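Local atomic coordinates of (R)-specific secondary-alkylsulfatase (Pseudomonas sp., PDB entry 4AXH), a protein that hydrolyses secondary alkyl sulfates with a pair of zinc ions, inverting the configuration of the (R)-esters to release (S)-alcohols and sulfate. Residues Pro132-Thr136 and Ile352-Asn356; Ser178-His184 and Thr308-Ala312; Ala315-Leu320 and Tyr417-Asn423; Asp374-Phe378 and Val400-Pro404. All blocks are in the same frame, centred on the assembly; numbering follows the deposited sequence. Where two conformers were deposited one is given.

Contact 1. Residues Pro132-Thr136 and Ile352-Asn356; sequences PANMT and IQQHN. With ZN (zinc ion), chain C.
The side-chain nitrogen of Asn134 is gripped by two backbone carbonyls of the facing loop. Asn134 ND2 donates to Asn356 O at 2.9 Å, within the carbonyl plane and on a lone pair. The second bond, from Asn134 ND2 to Gln353 O at 3.2 Å, is the straighter one (163°), with the donor well above the carbonyl plane. A chi1 of -54° puts CG beside the backbone N and turns the amide to the loop, while the main chain adds Asn134 N to Gln354 O at 2.8 Å. In this metallo-beta-lactamase fold the contact joins the two large sheets, setting the turn that leads into strand 135-138 against the loop that follows strand 350-352 and carries a metal ligand. That ligand is His355, whose NE2 binds the chain C zinc at 2.0 Å. Its ND1 makes a weak hydrogen bond to Pro132 O, which lies at the ring edge at 2.8 Å, consistent with a fixed ring orientation. Thr136 OG1 donates in plane to a lone pair of Gln354 OE1 at 2.7 Å, an oxygen that also accepts from Asn307. Thr136 CG2 and Ile352 CD1 meet tip to tip at 3.6 Å.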
loop_
_atom_site.group_PDB
_atom_site.type_symbol
_atom_site.label_atom_id
_atom_site.label_comp_id
_atom_site.label_asym_id
_atom_site.label_seq_id
_atom_site.Cartn_x
_atom_site.Cartn_y
_atom_site.Cartn_z
ATOM N N PRO A 132 -26.765 -0.097 -7.343
ATOM C CA PRO A 132 -25.854 -0.532 -6.284
ATOM C C PRO A 132 -25.917 0.322 -4.994
ATOM O O PRO A 132 -25.750 -0.195 -3.894
ATOM C CB PRO A 132 -24.482 -0.393 -6.961
ATOM C CG PRO A 132 -24.735 -0.646 -8.385
ATOM C CD PRO A 132 -26.029 0.040 -8.631
ATOM N N ALA A 133 -26.178 1.630 -5.117
ATOM C CA ALA A 133 -26.251 2.527 -3.964
ATOM C C ALA A 133 -27.688 3.022 -3.651
ATOM O O ALA A 133 -28.642 2.625 -4.312
ATOM C CB ALA A 133 -25.293 3.688 -4.149
ATOM N N ASN A 134 -27.826 3.849 -2.611
ATOM C CA ASN A 134 -29.080 4.436 -2.158
ATOM C C ASN A 134 -29.060 5.943 -2.353
ATOM O O ASN A 134 -27.982 6.572 -2.350
ATOM C CB ASN A 134 -29.313 4.156 -0.642
ATOM C CG ASN A 134 -29.256 2.709 -0.214
ATOM O OD1 ASN A 134 -29.434 1.760 -1.004
ATOM N ND2 ASN A 134 -29.021 2.518 1.063
ATOM N N MET A 135 -30.279 6.523 -2.467
ATOM C CA MET A 135 -30.506 7.963 -2.576
ATOM C C MET A 135 -31.345 8.360 -1.347
ATOM O O MET A 135 -32.427 7.812 -1.121
ATOM C CB MET A 135 -31.269 8.281 -3.891
ATOM C CG MET A 135 -31.482 9.782 -4.173
ATOM S SD MET A 135 -32.742 10.104 -5.456
ATOM C CE MET A 135 -31.827 9.621 -6.968
ATOM N N THR A 136 -30.842 9.280 -0.557
ATOM C CA THR A 136 -31.580 9.801 0.591
ATOM C C THR A 136 -32.314 11.086 0.132
ATOM O O THR A 136 -31.682 11.991 -0.422
ATOM C CB THR A 136 -30.625 10.082 1.738
ATOM O OG1 THR A 136 -29.879 8.888 2.051
ATOM C CG2 THR A 136 -31.341 10.650 2.956
ATOM N N ILE A 352 -28.731 5.871 9.049
ATOM C CA ILE A 352 -28.984 5.547 7.633
ATOM C C ILE A 352 -27.670 5.465 6.836
ATOM O O ILE A 352 -26.638 5.968 7.274
ATOM C CB ILE A 352 -30.097 6.371 6.934
ATOM C CG1 ILE A 352 -29.704 7.846 6.792
ATOM C CG2 ILE A 352 -31.473 6.164 7.638
ATOM C CD1 ILE A 352 -30.448 8.581 5.764
ATOM N N GLN A 353 -27.695 4.777 5.709
ATOM C CA GLN A 353 -26.487 4.602 4.902
ATOM C C GLN A 353 -26.761 4.761 3.415
ATOM O O GLN A 353 -27.923 4.872 3.014
ATOM C CB GLN A 353 -25.890 3.216 5.168
ATOM C CG GLN A 353 -25.324 3.026 6.549
ATOM C CD GLN A 353 -25.687 1.692 7.061
ATOM O OE1 GLN A 353 -26.715 1.123 6.710
ATOM N NE2 GLN A 353 -24.846 1.184 7.919
ATOM N N GLN A 354 -25.694 4.747 2.607
ATOM C CA GLN A 354 -25.820 4.884 1.162
ATOM C C GLN A 354 -25.711 3.522 0.438
ATOM O O GLN A 354 -25.686 3.432 -0.791
ATOM C CB GLN A 354 -24.887 5.983 0.627
ATOM C CG GLN A 354 -25.133 7.356 1.284
ATOM C CD GLN A 354 -26.516 7.892 0.951
ATOM O OE1 GLN A 354 -27.486 7.747 1.698
ATOM N NE2 GLN A 354 -26.639 8.520 -0.190
ATOM N N HIS A 355 -25.699 2.467 1.231
ATOM C CA HIS A 355 -25.795 1.088 0.814
ATOM C C HIS A 355 -26.551 0.452 1.928
ATOM O O HIS A 355 -26.265 0.754 3.088
ATOM C CB HIS A 355 -24.427 0.415 0.674
ATOM C CG HIS A 355 -23.678 0.847 -0.530
ATOM N ND1 HIS A 355 -24.113 0.530 -1.787
ATOM C CD2 HIS A 355 -22.554 1.585 -0.620
ATOM C CE1 HIS A 355 -23.238 1.073 -2.607
ATOM N NE2 HIS A 355 -22.279 1.717 -1.945
ATOM N N ASN A 356 -27.540 -0.400 1.599
ATOM C CA ASN A 356 -28.349 -1.171 2.558
ATOM C C ASN A 356 -29.316 -0.414 3.470
ATOM O O ASN A 356 -29.528 0.781 3.312
ATOM C CB ASN A 356 -27.502 -2.155 3.354
ATOM C CG ASN A 356 -26.478 -2.873 2.527
ATOM O OD1 ASN A 356 -25.294 -2.560 2.584
ATOM N ND2 ASN A 356 -26.906 -3.858 1.760
HETATM ZN ZN ZN C . -21.072 3.198 -2.457
HETATM O O HOH W 1 -27.464 -1.127 -1.520
HETATM O O HOH W 2 -19.077 3.253 -3.144
#

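Contact 2. Residues Ser178-His184 and Thr308-Ala312. With ZN (zinc ion), chain D; ZN (zinc ion), chain C.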
loop_
_atom_site.group_PDB
_atom_site.type_symbol
_atom_site.label_atom_id
_atom_site.label_comp_id
_atom_site.label_asym_id
_atom_site.label_seq_id
_atom_site.Cartn_x
_atom_site.Cartn_y
_atom_site.Cartn_z
ATOM N N SER A 178 -21.779 12.362 -0.783
ATOM C CA SER A 178 -21.174 11.825 0.440
ATOM C C SER A 178 -19.656 11.622 0.287
ATOM O O SER A 178 -18.901 11.909 1.217
ATOM C CB SER A 178 -21.845 10.516 0.850
ATOM O OG SER A 178 -21.631 9.460 -0.078
ATOM N N HIS A 179 -19.224 11.114 -0.880
ATOM C CA HIS A 179 -17.823 10.816 -1.174
ATOM C C HIS A 179 -17.567 10.684 -2.689
ATOM O O HIS A 179 -18.519 10.627 -3.495
ATOM C CB HIS A 179 -17.338 9.548 -0.406
ATOM C CG HIS A 179 -18.064 8.282 -0.747
ATOM N ND1 HIS A 179 -19.396 8.101 -0.410
ATOM C CD2 HIS A 179 -17.602 7.151 -1.328
ATOM C CE1 HIS A 179 -19.695 6.873 -0.800
ATOM N NE2 HIS A 179 -18.649 6.265 -1.370
ATOM N N SER A 180 -16.270 10.592 -3.049
ATOM C CA SER A 180 -15.785 10.499 -4.421
ATOM C C SER A 180 -15.933 9.127 -5.135
ATOM O O SER A 180 -15.029 8.749 -5.878
ATOM C CB SER A 180 -14.365 11.042 -4.514
ATOM O OG SER A 180 -13.496 10.297 -3.685
ATOM N N HIS A 181 -17.074 8.412 -4.969
ATOM C CA HIS A 181 -17.298 7.148 -5.692
ATOM C C HIS A 181 -18.414 7.269 -6.716
ATOM O O HIS A 181 -19.420 7.927 -6.453
ATOM C CB HIS A 181 -17.525 5.959 -4.760
ATOM C CG HIS A 181 -16.298 5.500 -4.030
ATOM N ND1 HIS A 181 -16.389 4.843 -2.812
ATOM C CD2 HIS A 181 -14.991 5.633 -4.350
ATOM C CE1 HIS A 181 -15.135 4.609 -2.437
ATOM N NE2 HIS A 181 -14.261 5.044 -3.346
ATOM N N ILE A 182 -18.226 6.650 -7.894
ATOM C CA ILE A 182 -19.167 6.728 -9.013
ATOM C C ILE A 182 -20.612 6.332 -8.682
ATOM O O ILE A 182 -21.541 6.854 -9.296
ATOM C CB ILE A 182 -18.649 6.089 -10.332
ATOM C CG1 ILE A 182 -17.104 6.063 -10.394
ATOM C CG2 ILE A 182 -19.220 6.840 -11.557
ATOM C CD1 ILE A 182 -16.433 4.997 -11.401
ATOM N N ASP A 183 -20.810 5.461 -7.695
ATOM C CA ASP A 183 -22.143 5.032 -7.277
ATOM C C ASP A 183 -22.842 6.095 -6.433
ATOM O O ASP A 183 -23.989 5.914 -6.000
ATOM C CB ASP A 183 -22.116 3.646 -6.576
ATOM C CG ASP A 183 -21.050 3.413 -5.505
ATOM O OD1 ASP A 183 -19.910 3.930 -5.659
ATOM O OD2 ASP A 183 -21.332 2.676 -4.541
ATOM N N HIS A 184 -22.163 7.225 -6.228
ATOM C CA HIS A 184 -22.702 8.302 -5.421
ATOM C C HIS A 184 -22.890 9.617 -6.168
ATOM O O HIS A 184 -23.820 10.360 -5.832
ATOM C CB HIS A 184 -21.918 8.413 -4.106
ATOM C CG HIS A 184 -21.970 7.147 -3.314
ATOM N ND1 HIS A 184 -22.998 6.891 -2.428
ATOM C CD2 HIS A 184 -21.177 6.054 -3.387
ATOM C CE1 HIS A 184 -22.798 5.664 -1.978
ATOM N NE2 HIS A 184 -21.701 5.122 -2.515
ATOM N N THR A 308 -23.878 7.690 7.508
ATOM C CA THR A 308 -22.463 7.306 7.490
ATOM C C THR A 308 -21.906 6.978 6.120
ATOM O O THR A 308 -20.878 6.289 6.045
ATOM C CB THR A 308 -22.249 6.120 8.417
ATOM O OG1 THR A 308 -22.931 4.988 7.869
ATOM C CG2 THR A 308 -22.733 6.392 9.820
ATOM N N ALA A 309 -22.579 7.440 5.030
ATOM C CA ALA A 309 -22.158 7.172 3.655
ATOM C C ALA A 309 -21.899 5.644 3.527
ATOM O O ALA A 309 -22.808 4.865 3.850
ATOM C CB ALA A 309 -20.899 7.986 3.327
ATOM N N ASP A 310 -20.662 5.232 3.124
ATOM C CA ASP A 310 -20.198 3.827 3.008
ATOM C C ASP A 310 -19.150 3.481 4.087
ATOM O O ASP A 310 -18.434 2.464 3.962
ATOM C CB ASP A 310 -19.555 3.569 1.645
ATOM C CG ASP A 310 -20.416 3.833 0.444
ATOM O OD1 ASP A 310 -21.587 4.257 0.630
ATOM O OD2 ASP A 310 -19.924 3.613 -0.692
ATOM N N ASN A 311 -19.057 4.351 5.136
ATOM C CA ASN A 311 -18.102 4.203 6.214
ATOM C C ASN A 311 -18.371 3.062 7.180
ATOM O O ASN A 311 -17.435 2.605 7.854
ATOM C CB ASN A 311 -17.939 5.520 6.944
ATOM C CG ASN A 311 -17.438 6.573 6.020
ATOM O OD1 ASN A 311 -16.469 6.360 5.283
ATOM N ND2 ASN A 311 -18.150 7.681 5.971
ATOM N N ALA A 312 -19.634 2.616 7.276
ATOM C CA ALA A 312 -19.966 1.540 8.190
ATOM C C ALA A 312 -21.163 0.756 7.685
ATOM O O ALA A 312 -22.211 0.761 8.326
ATOM C CB ALA A 312 -20.228 2.105 9.584
HETATM ZN ZN ZN D . -18.068 4.276 -1.630
HETATM ZN ZN ZN C . -21.072 3.198 -2.457
HETATM O O HOH W 2 -19.077 3.253 -3.144
#
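Asp310 reaches from its loop into the histidine cluster and bridges both metals through a single oxygen. Its OD2 lies 2.2 Å from the chain D zinc, which His179 NE2 also binds, and 2.1 Å from the chain C zinc shared with His184 NE2. The His179 side chain crosses that of Asp310 at about a right angle, with ring and carboxylate planes 74° apart; OD2 lies near the plane of the imidazole, at its NE2 edge. His184 comes from the opposite direction, its ring turned 60° from the carboxylate. His179 is held in the crowded position between backbone N and carbonyl carbon (chi1 62°), and its rotation is fixed at the far nitrogen, where ND1 donates to Ser178 OG at 2.6 Å. These ligands belong to the HxHxDH signature of the metallo-beta-lactamase superfamily, His179-Ser-His181-Ile-Asp183-His184. His181, at the N-cap of helix 182-185, binds the chain D zinc through ND1 at 2.1 Å, whereas the other three use NE2 or, for Asp183, OD2. Glu291 completes the shell of the chain D zinc and His355 that of the chain C zinc, and water 2 bridges the two ions, lying 2.1 Å from the chain C zinc. Asp148 is a second-shell group, accepting from His184 ND1 and bonding Ser178 OG. On the loop side a type II' turn, closed by Asn311 N to Thr308 O at 2.8 Å, presents Asp310, and Ala309 CB in the same turn packs on Ser178 CB at 3.7 Å.

Contact 3. Residues Ala315-Leu320 and Tyr417-Asn423; sequences AMHNLL and YGALSTN
Gly418 packs directly on the loop at Asn318, their CA atoms 4.2 Å apart. Gly418 N donates to Met316 O at 2.7 Å, and its CA makes a CA-H...O contact with His317 O. The Asn423 amide, on the first turn of helix 420-431, bonds the loop backbone at both ends. Its ND2 gives a straight bond to His317 O at 3.0 Å (163°), in the amide plane and nearly along the C=O axis, while OD1 receives Leu319 N at 2.8 Å from above the carbonyl plane. Met316, with CG anti to the backbone N (chi1 -172°), runs past this amide in the opposite direction, bringing SD to 3.4 Å from Asn423 ND2. Tyr417 belongs to the close-packed part too, although it stays partly exposed: its ring edge turns to the face of His317 in an offset edge-to-face pair, planes 89° apart. The His317 ring is held in turn by Asn318 N, which donates to its ND1 in the ring plane at 2.8 Å, and its NE2 makes a weak bond to the zinc ligand Glu291. Packing is looser at Leu320, whose O comes no nearer than 4.1 Å to Thr422 CG2; there Phe434 of the second subunit packs on the Leu320 side chain. Asn318, Leu319, Leu320 and Tyr417 all belong to the sulfate-binding site. The loop backbone is bonded to a helix of the dimerisation region, which is consistent with the two sides of that site being held together by these main-chain and amide bonds, the aromatic pair adding contact beside them.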
loop_
_atom_site.group_PDB
_atom_site.type_symbol
_atom_site.label_atom_id
_atom_site.label_comp_id
_atom_site.label_asym_id
_atom_site.label_seq_id
_atom_site.Cartn_x
_atom_site.Cartn_y
_atom_site.Cartn_z
ATOM N N ALA A 315 -21.898 -5.159 6.413
ATOM C CA ALA A 315 -20.973 -6.171 5.897
ATOM C C ALA A 315 -19.586 -5.604 6.063
ATOM O O ALA A 315 -19.437 -4.384 6.174
ATOM C CB ALA A 315 -21.235 -6.436 4.414
ATOM N N MET A 316 -18.570 -6.463 6.102
ATOM C CA MET A 316 -17.186 -6.018 6.190
ATOM C C MET A 316 -16.866 -5.370 4.856
ATOM O O MET A 316 -17.256 -5.912 3.821
ATOM C CB MET A 316 -16.240 -7.210 6.441
ATOM C CG MET A 316 -14.819 -6.765 6.722
ATOM S SD MET A 316 -13.656 -8.098 7.016
ATOM C CE MET A 316 -13.655 -8.207 8.829
ATOM N N HIS A 317 -16.231 -4.190 4.863
ATOM C CA HIS A 317 -15.876 -3.528 3.596
ATOM C C HIS A 317 -14.454 -3.943 3.197
ATOM O O HIS A 317 -13.804 -4.729 3.915
ATOM C CB HIS A 317 -16.018 -1.999 3.713
ATOM C CG HIS A 317 -16.468 -1.282 2.471
ATOM N ND1 HIS A 317 -15.960 -1.605 1.205
ATOM C CD2 HIS A 317 -17.314 -0.228 2.346
ATOM C CE1 HIS A 317 -16.520 -0.752 0.359
ATOM N NE2 HIS A 317 -17.340 0.101 0.991
ATOM N N ASN A 318 -13.969 -3.454 2.052
ATOM C CA ASN A 318 -12.634 -3.835 1.594
ATOM C C ASN A 318 -11.547 -2.890 2.054
ATOM O O ASN A 318 -11.736 -1.676 2.021
ATOM C CB ASN A 318 -12.597 -3.888 0.069
ATOM C CG ASN A 318 -13.282 -5.078 -0.547
ATOM O OD1 ASN A 318 -12.906 -6.271 -0.339
ATOM N ND2 ASN A 318 -14.230 -4.770 -1.421
ATOM N N LEU A 319 -10.388 -3.439 2.415
ATOM C CA LEU A 319 -9.195 -2.645 2.687
ATOM C C LEU A 319 -8.396 -2.640 1.361
ATOM O O LEU A 319 -7.620 -1.723 1.098
ATOM C CB LEU A 319 -8.362 -3.196 3.867
ATOM C CG LEU A 319 -9.014 -3.035 5.220
ATOM C CD1 LEU A 319 -8.224 -3.746 6.295
ATOM C CD2 LEU A 319 -9.263 -1.555 5.562
ATOM N N LEU A 320 -8.633 -3.672 0.525
ATOM C CA LEU A 320 -8.065 -3.885 -0.806
ATOM C C LEU A 320 -9.151 -4.438 -1.719
ATOM O O LEU A 320 -9.411 -5.652 -1.687
ATOM C CB LEU A 320 -6.816 -4.833 -0.790
ATOM C CG LEU A 320 -6.070 -4.990 -2.130
ATOM C CD1 LEU A 320 -5.198 -3.790 -2.412
ATOM C CD2 LEU A 320 -5.217 -6.230 -2.151
ATOM N N TYR A 417 -18.685 -8.568 1.562
ATOM C CA TYR A 417 -18.103 -7.692 0.550
ATOM C C TYR A 417 -16.624 -7.783 0.699
ATOM O O TYR A 417 -15.964 -8.408 -0.128
ATOM C CB TYR A 417 -18.594 -6.246 0.750
ATOM C CG TYR A 417 -18.460 -5.395 -0.488
ATOM C CD1 TYR A 417 -19.319 -5.562 -1.566
ATOM C CD2 TYR A 417 -17.509 -4.376 -0.561
ATOM C CE1 TYR A 417 -19.208 -4.773 -2.709
ATOM C CE2 TYR A 417 -17.393 -3.580 -1.693
ATOM C CZ TYR A 417 -18.232 -3.793 -2.778
ATOM O OH TYR A 417 -18.125 -3.029 -3.921
ATOM N N GLY A 418 -16.112 -7.242 1.794
ATOM C CA GLY A 418 -14.708 -7.388 2.157
ATOM C C GLY A 418 -14.493 -8.791 2.703
ATOM O O GLY A 418 -15.447 -9.471 3.111
ATOM N N ALA A 419 -13.260 -9.261 2.704
ATOM C CA ALA A 419 -13.019 -10.567 3.273
ATOM C C ALA A 419 -12.009 -10.440 4.411
ATOM O O ALA A 419 -11.081 -9.625 4.319
ATOM C CB ALA A 419 -12.542 -11.514 2.214
ATOM N N LEU A 420 -12.234 -11.182 5.517
ATOM C CA LEU A 420 -11.355 -11.138 6.686
ATOM C C LEU A 420 -9.949 -11.604 6.323
ATOM O O LEU A 420 -8.973 -10.934 6.669
ATOM C CB LEU A 420 -11.964 -11.911 7.881
ATOM C CG LEU A 420 -11.041 -12.352 9.041
ATOM C CD1 LEU A 420 -10.622 -11.203 9.910
ATOM C CD2 LEU A 420 -11.726 -13.402 9.872
ATOM N N SER A 421 -9.848 -12.683 5.550
ATOM C CA SER A 421 -8.563 -13.205 5.066
ATOM C C SER A 421 -7.830 -12.153 4.191
ATOM O O SER A 421 -6.686 -11.801 4.485
ATOM C CB SER A 421 -8.796 -14.493 4.288
ATOM O OG SER A 421 -9.699 -14.260 3.217
ATOM N N THR A 422 -8.531 -11.611 3.154
ATOM C CA THR A 422 -8.022 -10.604 2.219
ATOM C C THR A 422 -7.531 -9.363 2.958
ATOM O O THR A 422 -6.409 -8.910 2.693
ATOM C CB THR A 422 -9.118 -10.265 1.207
ATOM O OG1 THR A 422 -9.604 -11.475 0.632
ATOM C CG2 THR A 422 -8.669 -9.260 0.144
ATOM N N ASN A 423 -8.372 -8.827 3.885
ATOM C CA ASN A 423 -8.090 -7.641 4.679
ATOM C C ASN A 423 -6.922 -7.815 5.606
ATOM O O ASN A 423 -6.147 -6.873 5.740
ATOM C CB ASN A 423 -9.328 -7.165 5.419
ATOM C CG ASN A 423 -10.330 -6.471 4.519
ATOM O OD1 ASN A 423 -10.022 -6.044 3.379
ATOM N ND2 ASN A 423 -11.560 -6.337 5.020
#

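Contact 4. Residues Asp374-Phe378 and Val400-Pro404; sequences DMYAF and VSKLP
Met375 and Leu403 mark the closest backbone approach, 7.2 Å between CA atoms, as a loop passes one side of a helix without a hydrogen bond across. The pairing is helix-to-loop packing: helix 362-388 meets the chain that follows helix 393-400, and it is this loop that belongs to the alkyl sulfatase dimerisation region. Phe378 does most of the touching. With CG anti to its backbone N (chi1 167°), the ring extends from the helix over the loop, where it is met on one face and along its rim. Pro404 covers the face in a CH-pi contact, CD standing 3.5 Å from the Phe378 ring centroid and only 5° from the normal. Val400 approaches the edge instead, CG1 lying near the ring plane at 3.6 Å from Phe378 CZ. Between these two, Leu403 divides its branches. Its CD2 lies obliquely against Phe378 CD2 at 3.7 Å, and CD1 rests on Met375 CG at 4.0 Å. The second subunit borders the same place, with its Val591 on Phe378 and its Thr562 on Pro404, while Asp374 forms a salt bridge to its Arg588. The loop turns sharply at Ser401, whose phi is positive (67°). There Val400 O takes two bonds from opposite faces of its carbonyl plane, one from Lys402 N and one from Ser401 OG, each 2.7 Å from that oxygen.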
loop_
_atom_site.group_PDB
_atom_site.type_symbol
_atom_site.label_atom_id
_atom_site.label_comp_id
_atom_site.label_asym_id
_atom_site.label_seq_id
_atom_site.Cartn_x
_atom_site.Cartn_y
_atom_site.Cartn_z
ATOM N N ASP A 374 -14.627 -1.340 16.301
ATOM C CA ASP A 374 -13.878 -2.493 16.785
ATOM C C ASP A 374 -13.422 -3.440 15.667
ATOM O O ASP A 374 -12.325 -3.968 15.779
ATOM C CB ASP A 374 -14.695 -3.282 17.828
ATOM C CG ASP A 374 -14.867 -2.634 19.186
ATOM O OD1 ASP A 374 -14.181 -1.618 19.458
ATOM O OD2 ASP A 374 -15.674 -3.155 19.989
ATOM N N MET A 375 -14.256 -3.666 14.613
ATOM C CA MET A 375 -13.929 -4.561 13.483
ATOM C C MET A 375 -12.723 -4.066 12.701
ATOM O O MET A 375 -11.832 -4.860 12.393
ATOM C CB MET A 375 -15.139 -4.790 12.589
ATOM C CG MET A 375 -14.843 -5.551 11.332
ATOM S SD MET A 375 -16.231 -5.778 10.191
ATOM C CE MET A 375 -16.872 -4.158 10.020
ATOM N N TYR A 376 -12.671 -2.751 12.436
ATOM C CA TYR A 376 -11.561 -2.161 11.716
ATOM C C TYR A 376 -10.308 -2.063 12.541
ATOM O O TYR A 376 -9.236 -2.431 12.040
ATOM C CB TYR A 376 -11.958 -0.854 10.995
ATOM C CG TYR A 376 -12.957 -1.109 9.880
ATOM C CD1 TYR A 376 -12.592 -1.827 8.741
ATOM C CD2 TYR A 376 -14.289 -0.739 10.017
ATOM C CE1 TYR A 376 -13.524 -2.151 7.762
ATOM C CE2 TYR A 376 -15.224 -1.035 9.030
ATOM C CZ TYR A 376 -14.833 -1.736 7.897
ATOM O OH TYR A 376 -15.735 -2.025 6.895
ATOM N N ALA A 377 -10.427 -1.662 13.833
ATOM C CA ALA A 377 -9.262 -1.578 14.722
ATOM C C ALA A 377 -8.675 -2.949 14.923
ATOM O O ALA A 377 -7.448 -3.074 14.940
ATOM C CB ALA A 377 -9.628 -0.954 16.052
ATOM N N PHE A 378 -9.528 -3.997 14.966
ATOM C CA PHE A 378 -9.061 -5.374 15.098
ATOM C C PHE A 378 -8.216 -5.773 13.875
ATOM O O PHE A 378 -7.155 -6.389 14.014
ATOM C CB PHE A 378 -10.227 -6.359 15.293
ATOM C CG PHE A 378 -9.866 -7.807 15.124
ATOM C CD1 PHE A 378 -9.145 -8.480 16.108
ATOM C CD2 PHE A 378 -10.211 -8.499 13.962
ATOM C CE1 PHE A 378 -8.804 -9.838 15.955
ATOM C CE2 PHE A 378 -9.839 -9.845 13.790
ATOM C CZ PHE A 378 -9.133 -10.505 14.794
ATOM N N VAL A 400 -6.188 -16.264 11.944
ATOM C CA VAL A 400 -7.348 -15.527 12.398
ATOM C C VAL A 400 -8.707 -16.233 12.220
ATOM O O VAL A 400 -9.278 -16.631 13.239
ATOM C CB VAL A 400 -7.287 -14.022 12.131
ATOM C CG1 VAL A 400 -8.526 -13.313 12.657
ATOM C CG2 VAL A 400 -6.035 -13.438 12.782
ATOM N N SER A 401 -9.214 -16.434 11.012
ATOM C CA SER A 401 -10.499 -17.163 10.828
ATOM C C SER A 401 -11.808 -16.533 11.332
ATOM O O SER A 401 -12.817 -16.661 10.627
ATOM C CB SER A 401 -10.415 -18.649 11.192
ATOM O OG SER A 401 -10.473 -18.917 12.586
ATOM N N LYS A 402 -11.815 -15.855 12.523
ATOM C CA LYS A 402 -13.021 -15.211 13.062
ATOM C C LYS A 402 -12.749 -13.855 13.711
ATOM O O LYS A 402 -11.658 -13.594 14.158
ATOM C CB LYS A 402 -13.756 -16.148 14.034
ATOM C CG LYS A 402 -14.553 -17.262 13.345
ATOM C CD LYS A 402 -14.934 -18.358 14.323
ATOM C CE LYS A 402 -15.880 -19.373 13.724
ATOM N NZ LYS A 402 -16.058 -20.543 14.627
ATOM N N LEU A 403 -13.740 -12.996 13.755
ATOM C CA LEU A 403 -13.643 -11.719 14.462
ATOM C C LEU A 403 -13.761 -12.060 15.988
ATOM O O LEU A 403 -14.334 -13.115 16.365
ATOM C CB LEU A 403 -14.766 -10.753 14.045
ATOM C CG LEU A 403 -14.681 -10.160 12.644
ATOM C CD1 LEU A 403 -15.838 -9.324 12.338
ATOM C CD2 LEU A 403 -13.360 -9.460 12.384
ATOM N N PRO A 404 -13.227 -11.218 16.886
ATOM C CA PRO A 404 -13.237 -11.607 18.308
ATOM C C PRO A 404 -14.526 -11.328 19.060
ATOM O O PRO A 404 -15.293 -10.451 18.659
ATOM C CB PRO A 404 -12.081 -10.788 18.894
ATOM C CG PRO A 404 -12.012 -9.540 18.042
ATOM C CD PRO A 404 -12.504 -9.935 16.664
#

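Overall arrangement
Contacts 1 and 2 belong to one dinuclear zinc site, their centres 9 Å apart, sharing the chain C zinc and water 2 within the metallo-beta-lactamase fold. Along the chain, 178-184 and 308-312 both fall between the segments of contact 1. Contact 3 lies 16 Å from contact 2, centre to centre, and its segments alternate with those of contact 1, linking the loop after strand 305-307 to helix 420-431. Contact 4, 11 Å from contact 3, falls between that contact's segments; Tyr376 OH to His317 N is a probable hydrogen bond joining them. Contacts 2 and 3 touch at Asp310 O and His317 CD2, and contacts 3 and 4 both touch the second subunit, which places sulfate-binding residues between zinc centre and dimer interface.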